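Local coordinates for Phospholipase/Carboxylesterase (Dyadobacter fermentans, PDB 4H0C), which probably hydrolyses carboxylic esters, perhaps including palmitoyl thioesters on proteins, as an alpha/beta-hydrolase of the phospholipase/carboxylesterase family, at residues A21-M27 against E49-P55; A99-A105 against R123-I129. All coordinates share one frame; numbering follows the deposited sequence. Where two conformers were deposited one is given.

Interaction 1. Residues A21-M27 against E49-P55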
loop_
_atom_site.group_PDB
_atom_site.type_symbol
_atom_site.label_atom_id
_atom_site.label_comp_id
_atom_site.label_asym_id
_atom_site.label_seq_id
_atom_site.Cartn_x
_atom_site.Cartn_y
_atom_site.Cartn_z
ATOM N N ALA A 21 -12.975 16.928 3.898
ATOM C CA ALA A 21 -12.595 16.056 2.791
ATOM C C ALA A 21 -13.680 15.053 2.404
ATOM O O ALA A 21 -14.307 14.444 3.270
ATOM C CB ALA A 21 -11.304 15.335 3.125
ATOM N N LYS A 22 -13.877 14.922 1.092
ATOM C CA LYS A 22 -14.750 13.928 0.481
ATOM C C LYS A 22 -14.071 12.545 0.455
ATOM O O LYS A 22 -14.739 11.510 0.447
ATOM C CB LYS A 22 -15.078 14.353 -0.961
ATOM C CG LYS A 22 -15.660 15.757 -1.093
ATOM C CD LYS A 22 -16.072 16.110 -2.521
ATOM C CE LYS A 22 -14.856 16.403 -3.389
ATOM N NZ LYS A 22 -14.129 17.642 -2.984
ATOM N N LYS A 23 -12.740 12.543 0.435
ATOM C CA LYS A 23 -11.954 11.327 0.234
ATOM C C LYS A 23 -10.696 11.403 1.090
ATOM O O LYS A 23 -10.318 12.492 1.567
ATOM C CB LYS A 23 -11.545 11.189 -1.251
ATOM C CG LYS A 23 -12.677 11.235 -2.242
ATOM C CD LYS A 23 -12.170 11.237 -3.672
ATOM C CE LYS A 23 -13.315 10.897 -4.623
ATOM N NZ LYS A 23 -12.842 11.011 -6.030
ATOM N N ALA A 24 -10.046 10.256 1.281
ATOM C CA ALA A 24 -8.794 10.214 2.013
ATOM C C ALA A 24 -7.868 9.258 1.346
ATOM O O ALA A 24 -8.315 8.360 0.624
ATOM C CB ALA A 24 -9.019 9.775 3.448
ATOM N N VAL A 25 -6.579 9.443 1.583
ATOM C CA VAL A 25 -5.593 8.496 1.047
ATOM C C VAL A 25 -4.577 8.175 2.134
ATOM O O VAL A 25 -4.090 9.088 2.825
ATOM C CB VAL A 25 -4.885 9.007 -0.236
ATOM C CG1 VAL A 25 -4.095 10.303 0.017
ATOM C CG2 VAL A 25 -3.945 7.921 -0.772
ATOM N N VAL A 26 -4.322 6.880 2.322
ATOM C CA VAL A 26 -3.304 6.387 3.227
ATOM C C VAL A 26 -2.059 6.128 2.381
ATOM O O VAL A 26 -2.105 5.307 1.470
ATOM C CB VAL A 26 -3.765 5.073 3.912
ATOM C CG1 VAL A 26 -2.648 4.548 4.800
ATOM C CG2 VAL A 26 -5.056 5.297 4.679
HETATM N N MSE A 27 -0.959 6.846 2.668
HETATM C CA MSE A 27 0.268 6.757 1.871
HETATM C C MSE A 27 1.356 6.091 2.706
HETATM O O MSE A 27 1.625 6.515 3.822
HETATM C CB MSE A 27 0.706 8.147 1.385
HETATM C CG MSE A 27 -0.432 8.889 0.683
HETATM SE SE MSE A 27 0.164 10.521 -0.101
HETATM C CE MSE A 27 1.184 9.811 -1.595
ATOM N N GLU A 49 -8.250 16.216 -3.777
ATOM C CA GLU A 49 -9.511 16.117 -3.011
ATOM C C GLU A 49 -9.388 15.241 -1.752
ATOM O O GLU A 49 -10.365 15.078 -0.986
ATOM C CB GLU A 49 -10.660 15.635 -3.894
ATOM C CG GLU A 49 -11.061 16.674 -4.927
ATOM C CD GLU A 49 -12.028 16.148 -5.962
ATOM O OE1 GLU A 49 -11.671 15.172 -6.669
ATOM O OE2 GLU A 49 -13.139 16.715 -6.072
HETATM N N MSE A 50 -8.180 14.739 -1.498
HETATM C CA MSE A 50 -7.985 13.812 -0.376
HETATM C C MSE A 50 -7.386 14.462 0.867
HETATM O O MSE A 50 -6.483 15.326 0.782
HETATM C CB MSE A 50 -7.071 12.645 -0.740
HETATM C CG MSE A 50 -7.724 11.517 -1.589
HETATM SE SE MSE A 50 -8.124 12.181 -3.366
HETATM C CE MSE A 50 -8.303 10.439 -4.197
ATOM N N ALA A 51 -7.895 14.014 2.016
ATOM C CA ALA A 51 -7.180 14.159 3.279
ATOM C C ALA A 51 -6.069 13.116 3.208
ATOM O O ALA A 51 -6.341 11.946 2.967
ATOM C CB ALA A 51 -8.108 13.908 4.461
ATOM N N ILE A 52 -4.828 13.537 3.409
ATOM C CA ILE A 52 -3.669 12.632 3.270
ATOM C C ILE A 52 -3.168 12.231 4.648
ATOM O O ILE A 52 -2.885 13.102 5.481
ATOM C CB ILE A 52 -2.534 13.305 2.463
ATOM C CG1 ILE A 52 -3.000 13.628 1.031
ATOM C CG2 ILE A 52 -1.240 12.489 2.527
ATOM C CD1 ILE A 52 -2.099 14.625 0.321
ATOM N N TYR A 53 -3.121 10.920 4.900
ATOM C CA TYR A 53 -2.513 10.359 6.110
ATOM C C TYR A 53 -1.314 9.513 5.723
ATOM O O TYR A 53 -1.441 8.618 4.896
ATOM C CB TYR A 53 -3.505 9.420 6.804
ATOM C CG TYR A 53 -4.612 10.142 7.550
ATOM C CD1 TYR A 53 -4.716 10.045 8.944
ATOM C CD2 TYR A 53 -5.568 10.892 6.869
ATOM C CE1 TYR A 53 -5.727 10.704 9.639
ATOM C CE2 TYR A 53 -6.571 11.568 7.563
ATOM C CZ TYR A 53 -6.639 11.461 8.952
ATOM O OH TYR A 53 -7.616 12.106 9.668
ATOM N N ALA A 54 -0.164 9.748 6.351
ATOM C CA ALA A 54 1.025 8.953 6.079
ATOM C C ALA A 54 1.642 8.537 7.420
ATOM O O ALA A 54 2.232 9.373 8.110
ATOM C CB ALA A 54 2.019 9.749 5.252
ATOM N N PRO A 55 1.485 7.257 7.811
ATOM C CA PRO A 55 2.103 6.843 9.070
ATOM C C PRO A 55 3.603 6.707 8.887
ATOM O O PRO A 55 4.056 6.343 7.795
ATOM C CB PRO A 55 1.467 5.470 9.361
ATOM C CG PRO A 55 1.021 4.957 8.036
ATOM C CD PRO A 55 0.635 6.195 7.230
HETATM O O HOH W 1 -12.446 16.826 -0.774
HETATM O O HOH W 2 4.049 6.582 5.097
#
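V25 and I52 stand side by side on neighbouring parallel strands and point the same way, V25 CG1 reaching I52 CG1 at 3.6 Å. V25 CG1 sits between the backbone N and the carbonyl carbon of its own residue (chi1 61°), which also brings it against M50 CB. Further along the same face the selenium of M27 rests on the other branch of I52, M27 SE to I52 CG2 3.6 Å, with I38 and I39 of helix 35-39 packed above. Beneath this tight layer four backbone bonds alternate between the strands: A51 N to K23 O, V25 N to A51 O, Y53 N to V25 O and M27 N to Y53 O, the third nearly straight at 173° on the hydrogen. Strands 23-28 and 50-55, joined through helix 35-39, form a beta-alpha-beta unit in the central sheet of the alpha/beta-hydrolase fold. The reverse face carries A24, V26, A51 and Y53, and helix 77-94 packs on it through I92 and V88. Toward the N-terminal ends the contact opens to solvent. In the conformer given, the chain of K22 bends at its last two torsions and swings NZ round to a long salt bridge with E49 OE2, 3.4 Å. A water ties the same corner, accepting from K22 N and, in this conformer, K22 NZ, and donating to E49 O at 2.7 Å. An alanine in place of E49 would remove the carboxylate and would probably leave K22 NZ without its charged mate and freer to turn.

Interaction 2. Residues A99-A105 against R123-I129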
loop_
_atom_site.group_PDB
_atom_site.type_symbol
_atom_site.label_atom_id
_atom_site.label_comp_id
_atom_site.label_asym_id
_atom_site.label_seq_id
_atom_site.Cartn_x
_atom_site.Cartn_y
_atom_site.Cartn_z
ATOM N N ALA A 99 -15.102 3.828 4.065
ATOM C CA ALA A 99 -13.990 3.079 3.438
ATOM C C ALA A 99 -14.030 3.153 1.914
ATOM O O ALA A 99 -12.978 3.150 1.265
ATOM C CB ALA A 99 -13.997 1.626 3.921
ATOM N N GLU A 100 -15.221 3.270 1.335
ATOM C CA GLU A 100 -15.343 3.354 -0.123
ATOM C C GLU A 100 -14.798 4.657 -0.742
ATOM O O GLU A 100 -14.651 4.744 -1.975
ATOM C CB GLU A 100 -16.780 3.082 -0.590
ATOM C CG GLU A 100 -17.744 4.198 -0.270
ATOM C CD GLU A 100 -19.075 4.013 -0.954
ATOM O OE1 GLU A 100 -19.283 2.966 -1.618
ATOM O OE2 GLU A 100 -19.914 4.922 -0.833
ATOM N N GLN A 101 -14.461 5.628 0.119
ATOM C CA GLN A 101 -13.802 6.869 -0.281
ATOM C C GLN A 101 -12.372 6.921 0.265
ATOM O O GLN A 101 -11.757 7.993 0.267
ATOM C CB GLN A 101 -14.579 8.095 0.217
ATOM C CG GLN A 101 -15.985 8.243 -0.355
ATOM C CD GLN A 101 -16.015 8.229 -1.873
ATOM O OE1 GLN A 101 -15.076 8.666 -2.543
ATOM N NE2 GLN A 101 -17.113 7.731 -2.426
ATOM N N ILE A 102 -11.846 5.775 0.721
ATOM C CA ILE A 102 -10.474 5.716 1.236
ATOM C C ILE A 102 -9.617 5.013 0.201
ATOM O O ILE A 102 -9.975 3.916 -0.289
ATOM C CB ILE A 102 -10.349 5.026 2.629
ATOM C CG1 ILE A 102 -11.145 5.788 3.698
ATOM C CG2 ILE A 102 -8.872 4.947 3.040
ATOM C CD1 ILE A 102 -11.275 5.070 5.047
ATOM N N TYR A 103 -8.523 5.678 -0.161
ATOM C CA TYR A 103 -7.555 5.189 -1.146
ATOM C C TYR A 103 -6.270 4.819 -0.442
ATOM O O TYR A 103 -6.016 5.292 0.670
ATOM C CB TYR A 103 -7.283 6.292 -2.168
ATOM C CG TYR A 103 -8.491 6.649 -3.001
ATOM C CD1 TYR A 103 -9.583 7.348 -2.442
ATOM C CD2 TYR A 103 -8.571 6.264 -4.336
ATOM C CE1 TYR A 103 -10.696 7.673 -3.213
ATOM C CE2 TYR A 103 -9.675 6.587 -5.111
ATOM C CZ TYR A 103 -10.734 7.291 -4.556
ATOM O OH TYR A 103 -11.833 7.575 -5.356
ATOM N N PHE A 104 -5.476 3.953 -1.068
ATOM C CA PHE A 104 -4.164 3.574 -0.524
ATOM C C PHE A 104 -3.107 3.719 -1.606
ATOM O O PHE A 104 -3.355 3.391 -2.778
ATOM C CB PHE A 104 -4.138 2.118 -0.034
ATOM C CG PHE A 104 -5.098 1.828 1.086
ATOM C CD1 PHE A 104 -6.468 1.682 0.835
ATOM C CD2 PHE A 104 -4.641 1.695 2.387
ATOM C CE1 PHE A 104 -7.351 1.418 1.867
ATOM C CE2 PHE A 104 -5.537 1.419 3.430
ATOM C CZ PHE A 104 -6.891 1.293 3.169
ATOM N N ALA A 105 -1.926 4.207 -1.214
ATOM C CA ALA A 105 -0.820 4.339 -2.162
ATOM C C ALA A 105 0.484 4.007 -1.470
ATOM O O ALA A 105 0.766 4.533 -0.395
ATOM C CB ALA A 105 -0.782 5.738 -2.764
ATOM N N ARG A 123 -12.524 -4.947 1.341
ATOM C CA ARG A 123 -13.867 -4.406 1.271
ATOM C C ARG A 123 -13.861 -3.401 0.151
ATOM O O ARG A 123 -12.873 -3.280 -0.537
ATOM C CB ARG A 123 -14.307 -3.771 2.588
ATOM C CG ARG A 123 -13.279 -2.894 3.250
ATOM C CD ARG A 123 -13.841 -2.527 4.604
ATOM N NE ARG A 123 -12.935 -1.820 5.478
ATOM C CZ ARG A 123 -13.352 -0.966 6.414
ATOM N NH1 ARG A 123 -14.657 -0.703 6.547
ATOM N NH2 ARG A 123 -12.468 -0.363 7.197
ATOM N N LYS A 124 -14.959 -2.676 -0.038
ATOM C CA LYS A 124 -14.992 -1.684 -1.109
ATOM C C LYS A 124 -14.180 -0.483 -0.651
ATOM O O LYS A 124 -14.529 0.169 0.339
ATOM C CB LYS A 124 -16.424 -1.265 -1.463
ATOM C CG LYS A 124 -16.499 -0.369 -2.693
ATOM C CD LYS A 124 -17.951 -0.084 -3.042
ATOM C CE LYS A 124 -18.068 0.602 -4.391
ATOM N NZ LYS A 124 -19.378 1.275 -4.581
ATOM N N TYR A 125 -13.064 -0.240 -1.330
ATOM C CA TYR A 125 -12.253 0.935 -1.060
ATOM C C TYR A 125 -12.343 1.876 -2.252
ATOM O O TYR A 125 -12.824 1.478 -3.324
ATOM C CB TYR A 125 -10.794 0.518 -0.843
ATOM C CG TYR A 125 -10.524 -0.228 0.464
ATOM C CD1 TYR A 125 -10.747 0.387 1.718
ATOM C CD2 TYR A 125 -10.041 -1.541 0.448
ATOM C CE1 TYR A 125 -10.468 -0.291 2.903
ATOM C CE2 TYR A 125 -9.786 -2.230 1.624
ATOM C CZ TYR A 125 -9.982 -1.606 2.837
ATOM O OH TYR A 125 -9.709 -2.315 3.974
ATOM N N GLY A 126 -11.851 3.104 -2.098
ATOM C CA GLY A 126 -11.802 4.038 -3.218
ATOM C C GLY A 126 -10.895 3.558 -4.339
ATOM O O GLY A 126 -11.248 3.631 -5.516
ATOM N N GLY A 127 -9.736 3.034 -3.975
ATOM C CA GLY A 127 -8.755 2.557 -4.943
ATOM C C GLY A 127 -7.472 2.212 -4.221
ATOM O O GLY A 127 -7.229 2.701 -3.106
ATOM N N ILE A 128 -6.659 1.350 -4.825
ATOM C CA ILE A 128 -5.429 0.882 -4.201
ATOM C C ILE A 128 -4.309 0.962 -5.223
ATOM O O ILE A 128 -4.437 0.444 -6.326
ATOM C CB ILE A 128 -5.598 -0.575 -3.684
ATOM C CG1 ILE A 128 -6.688 -0.618 -2.596
ATOM C CG2 ILE A 128 -4.275 -1.096 -3.144
ATOM C CD1 ILE A 128 -7.223 -2.017 -2.269
ATOM N N ILE A 129 -3.225 1.646 -4.866
ATOM C CA ILE A 129 -2.089 1.833 -5.772
ATOM C C ILE A 129 -0.843 1.214 -5.157
ATOM O O ILE A 129 -0.358 1.660 -4.102
ATOM C CB ILE A 129 -1.861 3.333 -6.016
ATOM C CG1 ILE A 129 -3.125 3.997 -6.583
ATOM C CG2 ILE A 129 -0.669 3.521 -6.935
ATOM C CD1 ILE A 129 -3.188 5.480 -6.255
#
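I102 O takes the N-H of G126 at 2.7 Å, a short but bent bond in which the donor stands above the carbonyl plane. G126 then slides under the ring of Y103: with no side chain in the way, its CA comes 3.7 Å from the ring centroid, a CH-pi contact over the face. Further on, parallel pairing continues, F104 N bonding to G127 O and I129 N to F104 O at 2.7 Å. Strands 102-107 and 127-131, joined through helix 109-120, form a beta-alpha-beta unit, and strand 102-107 leads into a probable nucleophile elbow. On the side facing that helix F104, its CG anti to the carbonyl carbon (chi1 -62°), turns its ring edge to the face of Y125, a T-shaped pair with planes at 77° and F104 CE1 3.6 Å from Y125 CD1. R123 CG lies over the opposite face, so the Y125 ring is held between it and F104, while Y125 OH bonds to N121 O. R123 lays its guanidinium over A99 CB, NH1 3.6 Å away, and sends NH2 to a salt bridge with E93. At the exposed margin K124 NZ reaches E100 OE1 in a weak hydrogen bond within a salt bridge.

In the fold
Going from the N terminus, the chain runs through 21-27, loops out through helix 35-39 and returns at 49-55, where interaction 1 closes the first loop. Helix 77-94 follows, and only then does 99-105 begin; helix 109-120 carries the chain over to 123-129, closing interaction 2. The two loops follow in series, neither nested nor crossed. They nevertheless touch, because strand 23-28 borders strand 102-107: A24 O and Y103 N lie 2.8 Å apart, as do V26 N and Y103 O, both probable hydrogen bonds. Together the contacts join four consecutive strands of the sheet, in the order 50-55, 23-28, 102-107, 127-131.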